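Local coordinates for protein glycosyl hydrolase, family 38 (Enterococcus faecalis, PDB 3LVT) that probably hydrolyses alpha-mannosidic linkages of carbohydrates, as a bacterial member of an alpha-mannosidase family, and carries a bound calcium ion, at residues P712-A717 with G734-E739; E540-L545 with T584-T589; S463-E468 with G512-F517. One frame throughout, in Å; residues are numbered along the deposited sequence.

Contact 1. Residues P712-A717 with G734-E739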
loop_
_atom_site.group_PDB
_atom_site.type_symbol
_atom_site.label_atom_id
_atom_site.label_comp_id
_atom_site.label_asym_id
_atom_site.label_seq_id
_atom_site.Cartn_x
_atom_site.Cartn_y
_atom_site.Cartn_z
ATOM N N PRO A 712 5.666 12.330 -14.245
ATOM C CA PRO A 712 5.007 11.228 -13.552
ATOM C C PRO A 712 5.188 11.338 -12.058
ATOM O O PRO A 712 6.197 11.865 -11.585
ATOM C CB PRO A 712 5.749 9.985 -14.072
ATOM C CG PRO A 712 7.060 10.485 -14.545
ATOM C CD PRO A 712 6.765 11.845 -15.104
ATOM N N GLN A 713 4.225 10.828 -11.308
ATOM C CA GLN A 713 4.320 10.920 -9.870
ATOM C C GLN A 713 3.635 9.771 -9.215
ATOM O O GLN A 713 2.841 9.093 -9.847
ATOM C CB GLN A 713 3.715 12.217 -9.414
ATOM C CG GLN A 713 4.648 12.983 -8.552
ATOM C CD GLN A 713 4.624 14.443 -8.864
ATOM O OE1 GLN A 713 5.216 15.245 -8.145
ATOM N NE2 GLN A 713 3.939 14.805 -9.938
ATOM N N HIS A 714 3.961 9.553 -7.944
ATOM C CA HIS A 714 3.454 8.416 -7.202
ATOM C C HIS A 714 2.303 8.795 -6.271
ATOM O O HIS A 714 2.371 9.787 -5.559
ATOM C CB HIS A 714 4.564 7.761 -6.378
ATOM C CG HIS A 714 4.047 6.707 -5.450
ATOM N ND1 HIS A 714 3.816 5.407 -5.857
ATOM C CD2 HIS A 714 3.641 6.775 -4.157
ATOM C CE1 HIS A 714 3.319 4.712 -4.846
ATOM N NE2 HIS A 714 3.202 5.518 -3.804
ATOM N N GLN A 715 1.263 7.975 -6.248
ATOM C CA GLN A 715 0.117 8.257 -5.404
ATOM C C GLN A 715 -0.249 7.024 -4.608
ATOM O O GLN A 715 0.106 5.910 -4.993
ATOM C CB GLN A 715 -1.083 8.709 -6.239
ATOM C CG GLN A 715 -1.565 7.688 -7.267
ATOM C CD GLN A 715 -2.840 8.116 -7.966
ATOM O OE1 GLN A 715 -3.614 8.907 -7.428
ATOM N NE2 GLN A 715 -3.074 7.586 -9.171
ATOM N N GLN A 716 -0.967 7.229 -3.505
ATOM C CA GLN A 716 -1.619 6.135 -2.798
ATOM C C GLN A 716 -3.093 6.023 -3.209
ATOM O O GLN A 716 -3.408 5.672 -4.349
ATOM C CB GLN A 716 -1.487 6.317 -1.281
ATOM C CG GLN A 716 -0.046 6.224 -0.732
ATOM C CD GLN A 716 0.563 4.830 -0.851
ATOM O OE1 GLN A 716 1.766 4.682 -1.086
ATOM N NE2 GLN A 716 -0.268 3.806 -0.696
ATOM N N ALA A 717 -4.001 6.352 -2.290
ATOM C CA ALA A 717 -5.413 6.129 -2.530
ATOM C C ALA A 717 -6.035 7.106 -3.528
ATOM O O ALA A 717 -7.023 6.768 -4.161
ATOM C CB ALA A 717 -6.154 6.141 -1.257
ATOM N N GLY A 734 -4.459 0.475 -6.445
ATOM C CA GLY A 734 -3.263 -0.105 -7.067
ATOM C C GLY A 734 -2.881 0.501 -8.405
ATOM O O GLY A 734 -2.238 -0.140 -9.233
ATOM N N LEU A 735 -3.282 1.749 -8.615
ATOM C CA LEU A 735 -2.973 2.477 -9.828
ATOM C C LEU A 735 -2.123 3.662 -9.403
ATOM O O LEU A 735 -2.638 4.756 -9.168
ATOM C CB LEU A 735 -4.285 2.926 -10.490
ATOM C CG LEU A 735 -5.055 2.051 -11.491
ATOM C CD1 LEU A 735 -4.784 0.583 -11.351
ATOM C CD2 LEU A 735 -6.546 2.334 -11.428
ATOM N N ASN A 736 -0.818 3.446 -9.283
ATOM C CA ASN A 736 0.011 4.366 -8.490
ATOM C C ASN A 736 0.717 5.521 -9.163
ATOM O O ASN A 736 1.277 6.373 -8.485
ATOM C CB ASN A 736 0.934 3.584 -7.557
ATOM C CG ASN A 736 0.135 2.679 -6.609
ATOM O OD1 ASN A 736 0.374 1.469 -6.557
ATOM N ND2 ASN A 736 -0.884 3.264 -5.901
ATOM N N GLU A 737 0.659 5.579 -10.479
ATOM C CA GLU A 737 1.307 6.645 -11.208
ATOM C C GLU A 737 0.237 7.603 -11.681
ATOM O O GLU A 737 -0.867 7.184 -12.065
ATOM C CB GLU A 737 2.097 6.074 -12.387
ATOM C CG GLU A 737 2.717 7.080 -13.348
ATOM C CD GLU A 737 3.520 6.407 -14.476
ATOM O OE1 GLU A 737 4.579 5.815 -14.171
ATOM O OE2 GLU A 737 3.111 6.489 -15.670
ATOM N N TYR A 738 0.546 8.893 -11.620
ATOM C CA TYR A 738 -0.370 9.904 -12.085
ATOM C C TYR A 738 0.453 11.061 -12.633
ATOM O O TYR A 738 1.619 11.232 -12.266
ATOM C CB TYR A 738 -1.304 10.369 -10.947
ATOM C CG TYR A 738 -0.607 11.238 -9.929
ATOM C CD1 TYR A 738 0.084 10.667 -8.860
ATOM C CD2 TYR A 738 -0.612 12.617 -10.047
ATOM C CE1 TYR A 738 0.752 11.436 -7.951
ATOM C CE2 TYR A 738 0.055 13.401 -9.132
ATOM C CZ TYR A 738 0.742 12.811 -8.090
ATOM O OH TYR A 738 1.429 13.582 -7.173
ATOM N N GLU A 739 -0.159 11.829 -13.528
ATOM C CA GLU A 739 0.365 13.099 -13.975
ATOM C C GLU A 739 -0.752 14.130 -13.872
ATOM O O GLU A 739 -1.912 13.816 -14.118
ATOM C CB GLU A 739 0.801 13.009 -15.420
ATOM C CG GLU A 739 1.669 14.170 -15.873
ATOM C CD GLU A 739 2.565 13.774 -17.031
ATOM O OE1 GLU A 739 3.386 14.600 -17.491
ATOM O OE2 GLU A 739 2.449 12.613 -17.468
#

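Contact 2. Residues E540-L545 with T584-T589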
loop_
_atom_site.group_PDB
_atom_site.type_symbol
_atom_site.label_atom_id
_atom_site.label_comp_id
_atom_site.label_asym_id
_atom_site.label_seq_id
_atom_site.Cartn_x
_atom_site.Cartn_y
_atom_site.Cartn_z
ATOM N N GLU A 540 -21.517 10.986 -23.050
ATOM C CA GLU A 540 -21.483 11.441 -24.440
ATOM C C GLU A 540 -21.384 10.279 -25.423
ATOM O O GLU A 540 -21.192 9.130 -25.031
ATOM C CB GLU A 540 -20.308 12.413 -24.649
ATOM C CG GLU A 540 -20.303 13.615 -23.696
ATOM C CD GLU A 540 -21.662 14.366 -23.626
ATOM O OE1 GLU A 540 -22.442 14.381 -24.627
ATOM O OE2 GLU A 540 -21.927 14.967 -22.551
ATOM N N ASN A 541 -21.538 10.586 -26.702
ATOM C CA ASN A 541 -21.358 9.590 -27.756
ATOM C C ASN A 541 -19.954 8.979 -27.713
ATOM O O ASN A 541 -19.794 7.809 -27.960
ATOM C CB ASN A 541 -21.695 10.206 -29.112
ATOM C CG ASN A 541 -23.119 10.767 -29.151
ATOM O OD1 ASN A 541 -24.060 10.181 -28.583
ATOM N ND2 ASN A 541 -23.280 11.911 -29.804
ATOM N N ASN A 542 -18.970 9.815 -27.398
ATOM C CA ASN A 542 -17.605 9.476 -26.929
ATOM C C ASN A 542 -17.483 8.348 -25.920
ATOM O O ASN A 542 -16.463 7.647 -25.874
ATOM C CB ASN A 542 -17.029 10.706 -26.179
ATOM C CG ASN A 542 -16.089 11.486 -27.009
ATOM O OD1 ASN A 542 -15.919 11.188 -28.179
ATOM N ND2 ASN A 542 -15.459 12.489 -26.425
ATOM N N GLY A 543 -18.494 8.247 -25.060
ATOM C CA GLY A 543 -18.384 7.451 -23.865
ATOM C C GLY A 543 -17.690 8.232 -22.771
ATOM O O GLY A 543 -17.595 7.765 -21.652
ATOM N N SER A 544 -17.193 9.416 -23.088
ATOM C CA SER A 544 -16.750 10.334 -22.042
ATOM C C SER A 544 -17.945 10.897 -21.239
ATOM O O SER A 544 -19.078 10.897 -21.715
ATOM C CB SER A 544 -15.948 11.494 -22.623
ATOM O OG SER A 544 -16.802 12.329 -23.384
ATOM N N LEU A 545 -17.652 11.388 -20.035
ATOM C CA LEU A 545 -18.645 11.912 -19.104
ATOM C C LEU A 545 -18.557 13.421 -18.981
ATOM O O LEU A 545 -17.458 14.004 -18.981
ATOM C CB LEU A 545 -18.445 11.324 -17.707
ATOM C CG LEU A 545 -18.093 9.845 -17.570
ATOM C CD1 LEU A 545 -17.863 9.523 -16.116
ATOM C CD2 LEU A 545 -19.193 8.969 -18.141
ATOM N N THR A 584 -6.700 8.212 -28.797
ATOM C CA THR A 584 -7.640 8.710 -27.805
ATOM C C THR A 584 -9.027 8.212 -28.177
ATOM O O THR A 584 -9.275 7.888 -29.346
ATOM C CB THR A 584 -7.529 10.261 -27.759
ATOM O OG1 THR A 584 -7.055 10.684 -26.480
ATOM C CG2 THR A 584 -8.805 10.937 -28.045
ATOM N N THR A 585 -9.918 8.121 -27.191
ATOM C CA THR A 585 -11.327 7.780 -27.446
ATOM C C THR A 585 -12.242 8.979 -27.662
ATOM O O THR A 585 -13.460 8.854 -27.561
ATOM C CB THR A 585 -11.958 6.945 -26.307
ATOM O OG1 THR A 585 -11.820 7.639 -25.054
ATOM C CG2 THR A 585 -11.335 5.570 -26.258
ATOM N N GLU A 586 -11.657 10.122 -27.972
ATOM C CA GLU A 586 -12.400 11.363 -28.219
ATOM C C GLU A 586 -13.274 11.358 -29.467
ATOM O O GLU A 586 -14.290 12.038 -29.497
ATOM C CB GLU A 586 -11.428 12.531 -28.312
ATOM C CG GLU A 586 -12.065 13.885 -28.288
ATOM C CD GLU A 586 -11.044 14.990 -28.044
ATOM O OE1 GLU A 586 -9.820 14.676 -27.880
ATOM O OE2 GLU A 586 -11.484 16.175 -28.005
ATOM N N ASN A 587 -12.885 10.625 -30.501
ATOM C CA ASN A 587 -13.704 10.591 -31.704
ATOM C C ASN A 587 -14.161 9.191 -32.069
ATOM O O ASN A 587 -14.524 8.895 -33.199
ATOM C CB ASN A 587 -13.038 11.344 -32.853
ATOM C CG ASN A 587 -13.047 12.859 -32.631
ATOM O OD1 ASN A 587 -11.989 13.502 -32.652
ATOM N ND2 ASN A 587 -14.246 13.436 -32.397
ATOM N N VAL A 588 -14.185 8.362 -31.038
ATOM C CA VAL A 588 -14.707 7.017 -31.076
ATOM C C VAL A 588 -16.193 7.024 -30.770
ATOM O O VAL A 588 -16.674 7.819 -29.979
ATOM C CB VAL A 588 -13.979 6.181 -30.029
ATOM C CG1 VAL A 588 -14.896 5.138 -29.412
ATOM C CG2 VAL A 588 -12.714 5.563 -30.639
ATOM N N THR A 589 -16.929 6.136 -31.416
ATOM C CA THR A 589 -18.332 5.977 -31.123
ATOM C C THR A 589 -18.496 4.839 -30.115
ATOM O O THR A 589 -18.257 3.662 -30.429
ATOM C CB THR A 589 -19.124 5.723 -32.408
ATOM O OG1 THR A 589 -18.952 6.846 -33.279
ATOM C CG2 THR A 589 -20.617 5.549 -32.109
HETATM O O HOH W 1 -14.206 8.825 -24.487
#

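Contact 3. Residues S463-E468 with G512-F517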
loop_
_atom_site.group_PDB
_atom_site.type_symbol
_atom_site.label_atom_id
_atom_site.label_comp_id
_atom_site.label_asym_id
_atom_site.label_seq_id
_atom_site.Cartn_x
_atom_site.Cartn_y
_atom_site.Cartn_z
ATOM N N SER A 463 -35.034 -4.270 -0.089
ATOM C CA SER A 463 -33.989 -5.069 -0.690
ATOM C C SER A 463 -34.333 -5.447 -2.119
ATOM O O SER A 463 -35.346 -5.023 -2.643
ATOM C CB SER A 463 -33.764 -6.326 0.142
ATOM O OG SER A 463 -34.871 -7.209 0.024
ATOM N N ARG A 464 -33.471 -6.244 -2.742
ATOM C CA ARG A 464 -33.700 -6.743 -4.084
ATOM C C ARG A 464 -32.928 -8.038 -4.223
ATOM O O ARG A 464 -31.812 -8.142 -3.722
ATOM C CB ARG A 464 -33.239 -5.730 -5.137
ATOM C CG ARG A 464 -33.610 -6.113 -6.585
ATOM C CD ARG A 464 -33.166 -5.064 -7.631
ATOM N NE ARG A 464 -31.709 -5.009 -7.835
ATOM C CZ ARG A 464 -31.052 -5.625 -8.817
ATOM N NH1 ARG A 464 -29.730 -5.516 -8.905
ATOM N NH2 ARG A 464 -31.708 -6.358 -9.707
ATOM N N ILE A 465 -33.524 -9.028 -4.884
ATOM C CA ILE A 465 -32.831 -10.283 -5.175
ATOM C C ILE A 465 -32.069 -10.109 -6.480
ATOM O O ILE A 465 -32.652 -9.903 -7.544
ATOM C CB ILE A 465 -33.798 -11.521 -5.205
ATOM C CG1 ILE A 465 -34.049 -12.062 -3.795
ATOM C CG2 ILE A 465 -33.194 -12.663 -5.966
ATOM C CD1 ILE A 465 -35.093 -11.298 -2.981
ATOM N N VAL A 466 -30.752 -10.168 -6.382
ATOM C CA VAL A 466 -29.890 -9.985 -7.547
ATOM C C VAL A 466 -29.773 -11.265 -8.395
ATOM O O VAL A 466 -30.031 -11.237 -9.597
ATOM C CB VAL A 466 -28.480 -9.441 -7.151
ATOM C CG1 VAL A 466 -27.636 -9.183 -8.398
ATOM C CG2 VAL A 466 -28.600 -8.157 -6.321
ATOM N N LYS A 467 -29.407 -12.378 -7.764
ATOM C CA LYS A 467 -29.084 -13.615 -8.484
ATOM C C LYS A 467 -29.351 -14.853 -7.639
ATOM O O LYS A 467 -29.220 -14.829 -6.413
ATOM C CB LYS A 467 -27.606 -13.611 -8.935
ATOM N N GLU A 468 -29.733 -15.927 -8.316
ATOM C CA GLU A 468 -29.831 -17.246 -7.732
ATOM C C GLU A 468 -28.623 -18.020 -8.222
ATOM O O GLU A 468 -28.210 -17.875 -9.372
ATOM C CB GLU A 468 -31.098 -17.940 -8.229
ATOM N N GLY A 512 -41.387 -14.238 2.047
ATOM C CA GLY A 512 -42.351 -13.153 2.102
ATOM C C GLY A 512 -42.120 -12.179 0.966
ATOM O O GLY A 512 -41.223 -12.383 0.128
ATOM N N GLU A 513 -42.925 -11.118 0.929
ATOM C CA GLU A 513 -42.851 -10.169 -0.167
ATOM C C GLU A 513 -41.677 -9.234 0.055
ATOM O O GLU A 513 -41.644 -8.494 1.047
ATOM C CB GLU A 513 -44.158 -9.371 -0.290
ATOM N N THR A 514 -40.713 -9.281 -0.864
ATOM C CA THR A 514 -39.623 -8.304 -0.882
ATOM C C THR A 514 -40.182 -6.901 -0.788
ATOM O O THR A 514 -41.125 -6.557 -1.501
ATOM C CB THR A 514 -38.744 -8.422 -2.148
ATOM O OG1 THR A 514 -37.569 -9.177 -1.833
ATOM C CG2 THR A 514 -38.297 -7.044 -2.640
ATOM N N LYS A 515 -39.600 -6.116 0.111
ATOM C CA LYS A 515 -39.924 -4.709 0.247
ATOM C C LYS A 515 -39.084 -3.923 -0.759
ATOM O O LYS A 515 -37.872 -3.803 -0.611
ATOM C CB LYS A 515 -39.673 -4.240 1.681
ATOM C CG LYS A 515 -40.044 -2.794 1.917
ATOM C CD LYS A 515 -39.626 -2.350 3.305
ATOM C CE LYS A 515 -39.950 -0.871 3.510
ATOM N NZ LYS A 515 -39.333 -0.325 4.758
ATOM N N ALA A 516 -39.739 -3.404 -1.788
ATOM C CA ALA A 516 -39.046 -2.795 -2.912
ATOM C C ALA A 516 -38.442 -1.457 -2.542
ATOM O O ALA A 516 -38.964 -0.749 -1.673
ATOM C CB ALA A 516 -39.997 -2.635 -4.097
ATOM N N PHE A 517 -37.339 -1.115 -3.201
ATOM C CA PHE A 517 -36.782 0.232 -3.103
ATOM C C PHE A 517 -37.744 1.205 -3.766
ATOM O O PHE A 517 -38.374 0.872 -4.782
ATOM C CB PHE A 517 -35.403 0.324 -3.760
ATOM C CG PHE A 517 -34.346 -0.520 -3.091
ATOM C CD1 PHE A 517 -33.971 -0.284 -1.773
ATOM C CD2 PHE A 517 -33.710 -1.538 -3.791
ATOM C CE1 PHE A 517 -32.992 -1.049 -1.166
ATOM C CE2 PHE A 517 -32.749 -2.308 -3.191
ATOM C CZ PHE A 517 -32.381 -2.067 -1.875
#

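Contact 1. Residues P712-A717 with G734-E739
Gln-713 and Tyr-738 face each other as an antiparallel hydrogen-bonded pair. The Tyr-738 N-H reaches Gln-713 O at 2.9 Å and 152°, while the return bond, Gln-713 N to Tyr-738 O, is weak. On the same face of the sheet the Gln-713 CB sits over the Tyr-738 ring, 3.7 Å from its centroid, in a CH-pi contact; the plane of the Gln-713 amide runs nearly parallel to the ring, 3° apart. The Tyr-738 OH is satisfied elsewhere, by His-687 and Arg-698. Beyond the strand, Gln-715 N gives a sound bond to Asn-736 O (2.8 Å). Two buried amides add weak bonds: Asn-736 ND2 to Gln-715 O at 3.0 Å, and Gln-715 NE2 to Leu-735 O at 2.9 Å. With chi2 of 174° the Gln-715 chain runs straight past Tyr-738 to that carbonyl. On the opposite face, His-714 ND1 bonds Ser-300, and the Glu-737 carboxylate is held by Ser-301, Asn-298 and Thr-749. This short pairing prolongs the hairpin of strands 718-722 and 727-732, whose two arms pass from one sheet to another, consistent with the galactose mutarotase-like beta-sandwich expected of this family's C-terminal domain.

Contact 2. Residues E540-L545 with T584-T589
Asn-542 CA meets Val-588 O from the tip of a beta-hairpin, the one that joins strands 535-539 and 545-549. The tip is a turn of type I/III character followed by a G1 bulge: Gly-543 N bonds Glu-540 O at 2.8 Å, Glu-540 N bonds Ser-544 O, and Gly-543 takes the positive phi (83°) usual at the G1 position. The partner, 584-589, is the loop that carries the chain from strand 583-584 to strand 591-597.

The close side of the contact is backbone work. Asn-542 CA directs its hydrogen at Val-588 O, 3.6 Å away and nearly straight at 160°, and beside it the backbones of Asn-541 and Ala-590 are hydrogen-bonded. The Asn-542 side chain reaches in among the carbonyls of the loop, but its amide is doubtful as modelled, so which of its polar atoms faces which carbonyl stays open. On the sheet side, Thr-585 and Val-588 touch Gln-608 and Val-610 of strand 601-613, which closes the inner side.

The outer side is loose. Asn-541, Glu-586 and Thr-589 are exposed to solvent, and the Glu-586 chain, its CB pointing away from the hairpin and its CG swung opposite the backbone N (chi1 -168°), leads outward fully extended.

A water joins the two loops on the inner side: it donates to Asn-542 O at 2.9 Å, an oxygen that also accepts from Gln-608, and it lies 2.7 Å from Thr-585 OG1, which is further bonded to Phe-562 N.

Contact 3. Residues S463-E468 with G512-F517
Ser-463 is covered by an aromatic ring over its backbone: Phe-517, from the loop after strand 503-511, lays one face over the main chain of this serine. The ring's CZ stands 3.6 Å from Ser-463 CA and its CE2 3.7 Å from Ser-463 C, so the tip and one flank of the ring do the touching, with Ser-463 N lying above the plane but offset toward the rim. A chi1 of -64° puts the Phe-517 CG opposite its own carbonyl carbon and swings the ring back to the strand. Arg-464 meets the same ring obliquely, with CB alone, 4.0 Å from Phe-517 CE2. Its chain then bends at chi3 and leads the guanidinium off to a salt bridge with Glu-493.

Just one hydrogen bond links the two segments. Ser-463 N-H points at Lys-515 O, 2.9 Å away, at 155° on the hydrogen and 165° at the carbonyl, so the donor comes in nearly head-on. Next to it, Thr-514 turns its CB to the strand. Its CG2 packs 3.6 Å from Ser-463 O, and its OG1 lies 3.5 Å from Ile-465 CD1, the two side chains crossing at a slant. The Thr-514 hydroxyl is engaged with Tyr-451 O, which fixes the loop against the neighbouring strand, while the long extended chain of Lys-515 heads away to Ala-460 O.

Strand 460-474, in C-terminal domain 1 of the family 38 fold, lies between antiparallel strands 451-454 and 484-499, and loop 512-517 passes it at Ser-463. Ser-463 and Ile-465 rest on Val-492 and Leu-490 of strand 484-499, a classic bulge sets Val-466 and Lys-467 both against Thr-491, and Phe-517 also touches the loop at Pro-599 and Val-600 that joins strands 591-597 and 601-613.

How the contacts relate
Contact 1 is the buried one, its centre about 11 Å from the centre of the chain; the centres of contacts 2 and 3 lie 33 and 37 Å out, at the surface. Contacts 1 and 2 belong to the same C-terminal region: contact 1 pairs two strands of an antiparallel group, and the loops of contact 2 adjoin other strands of that group, yet their centres are 24 Å apart. Contact 3 involves an earlier part of the chain and does not touch either. The chemistry follows the setting: strand pairing, buried amides and many outside polar partners in contact 1; a water and backbone approach between two loops in contact 2; and in contact 3 one backbone bond beside a ring laid on a serine backbone. None lies near the calcium.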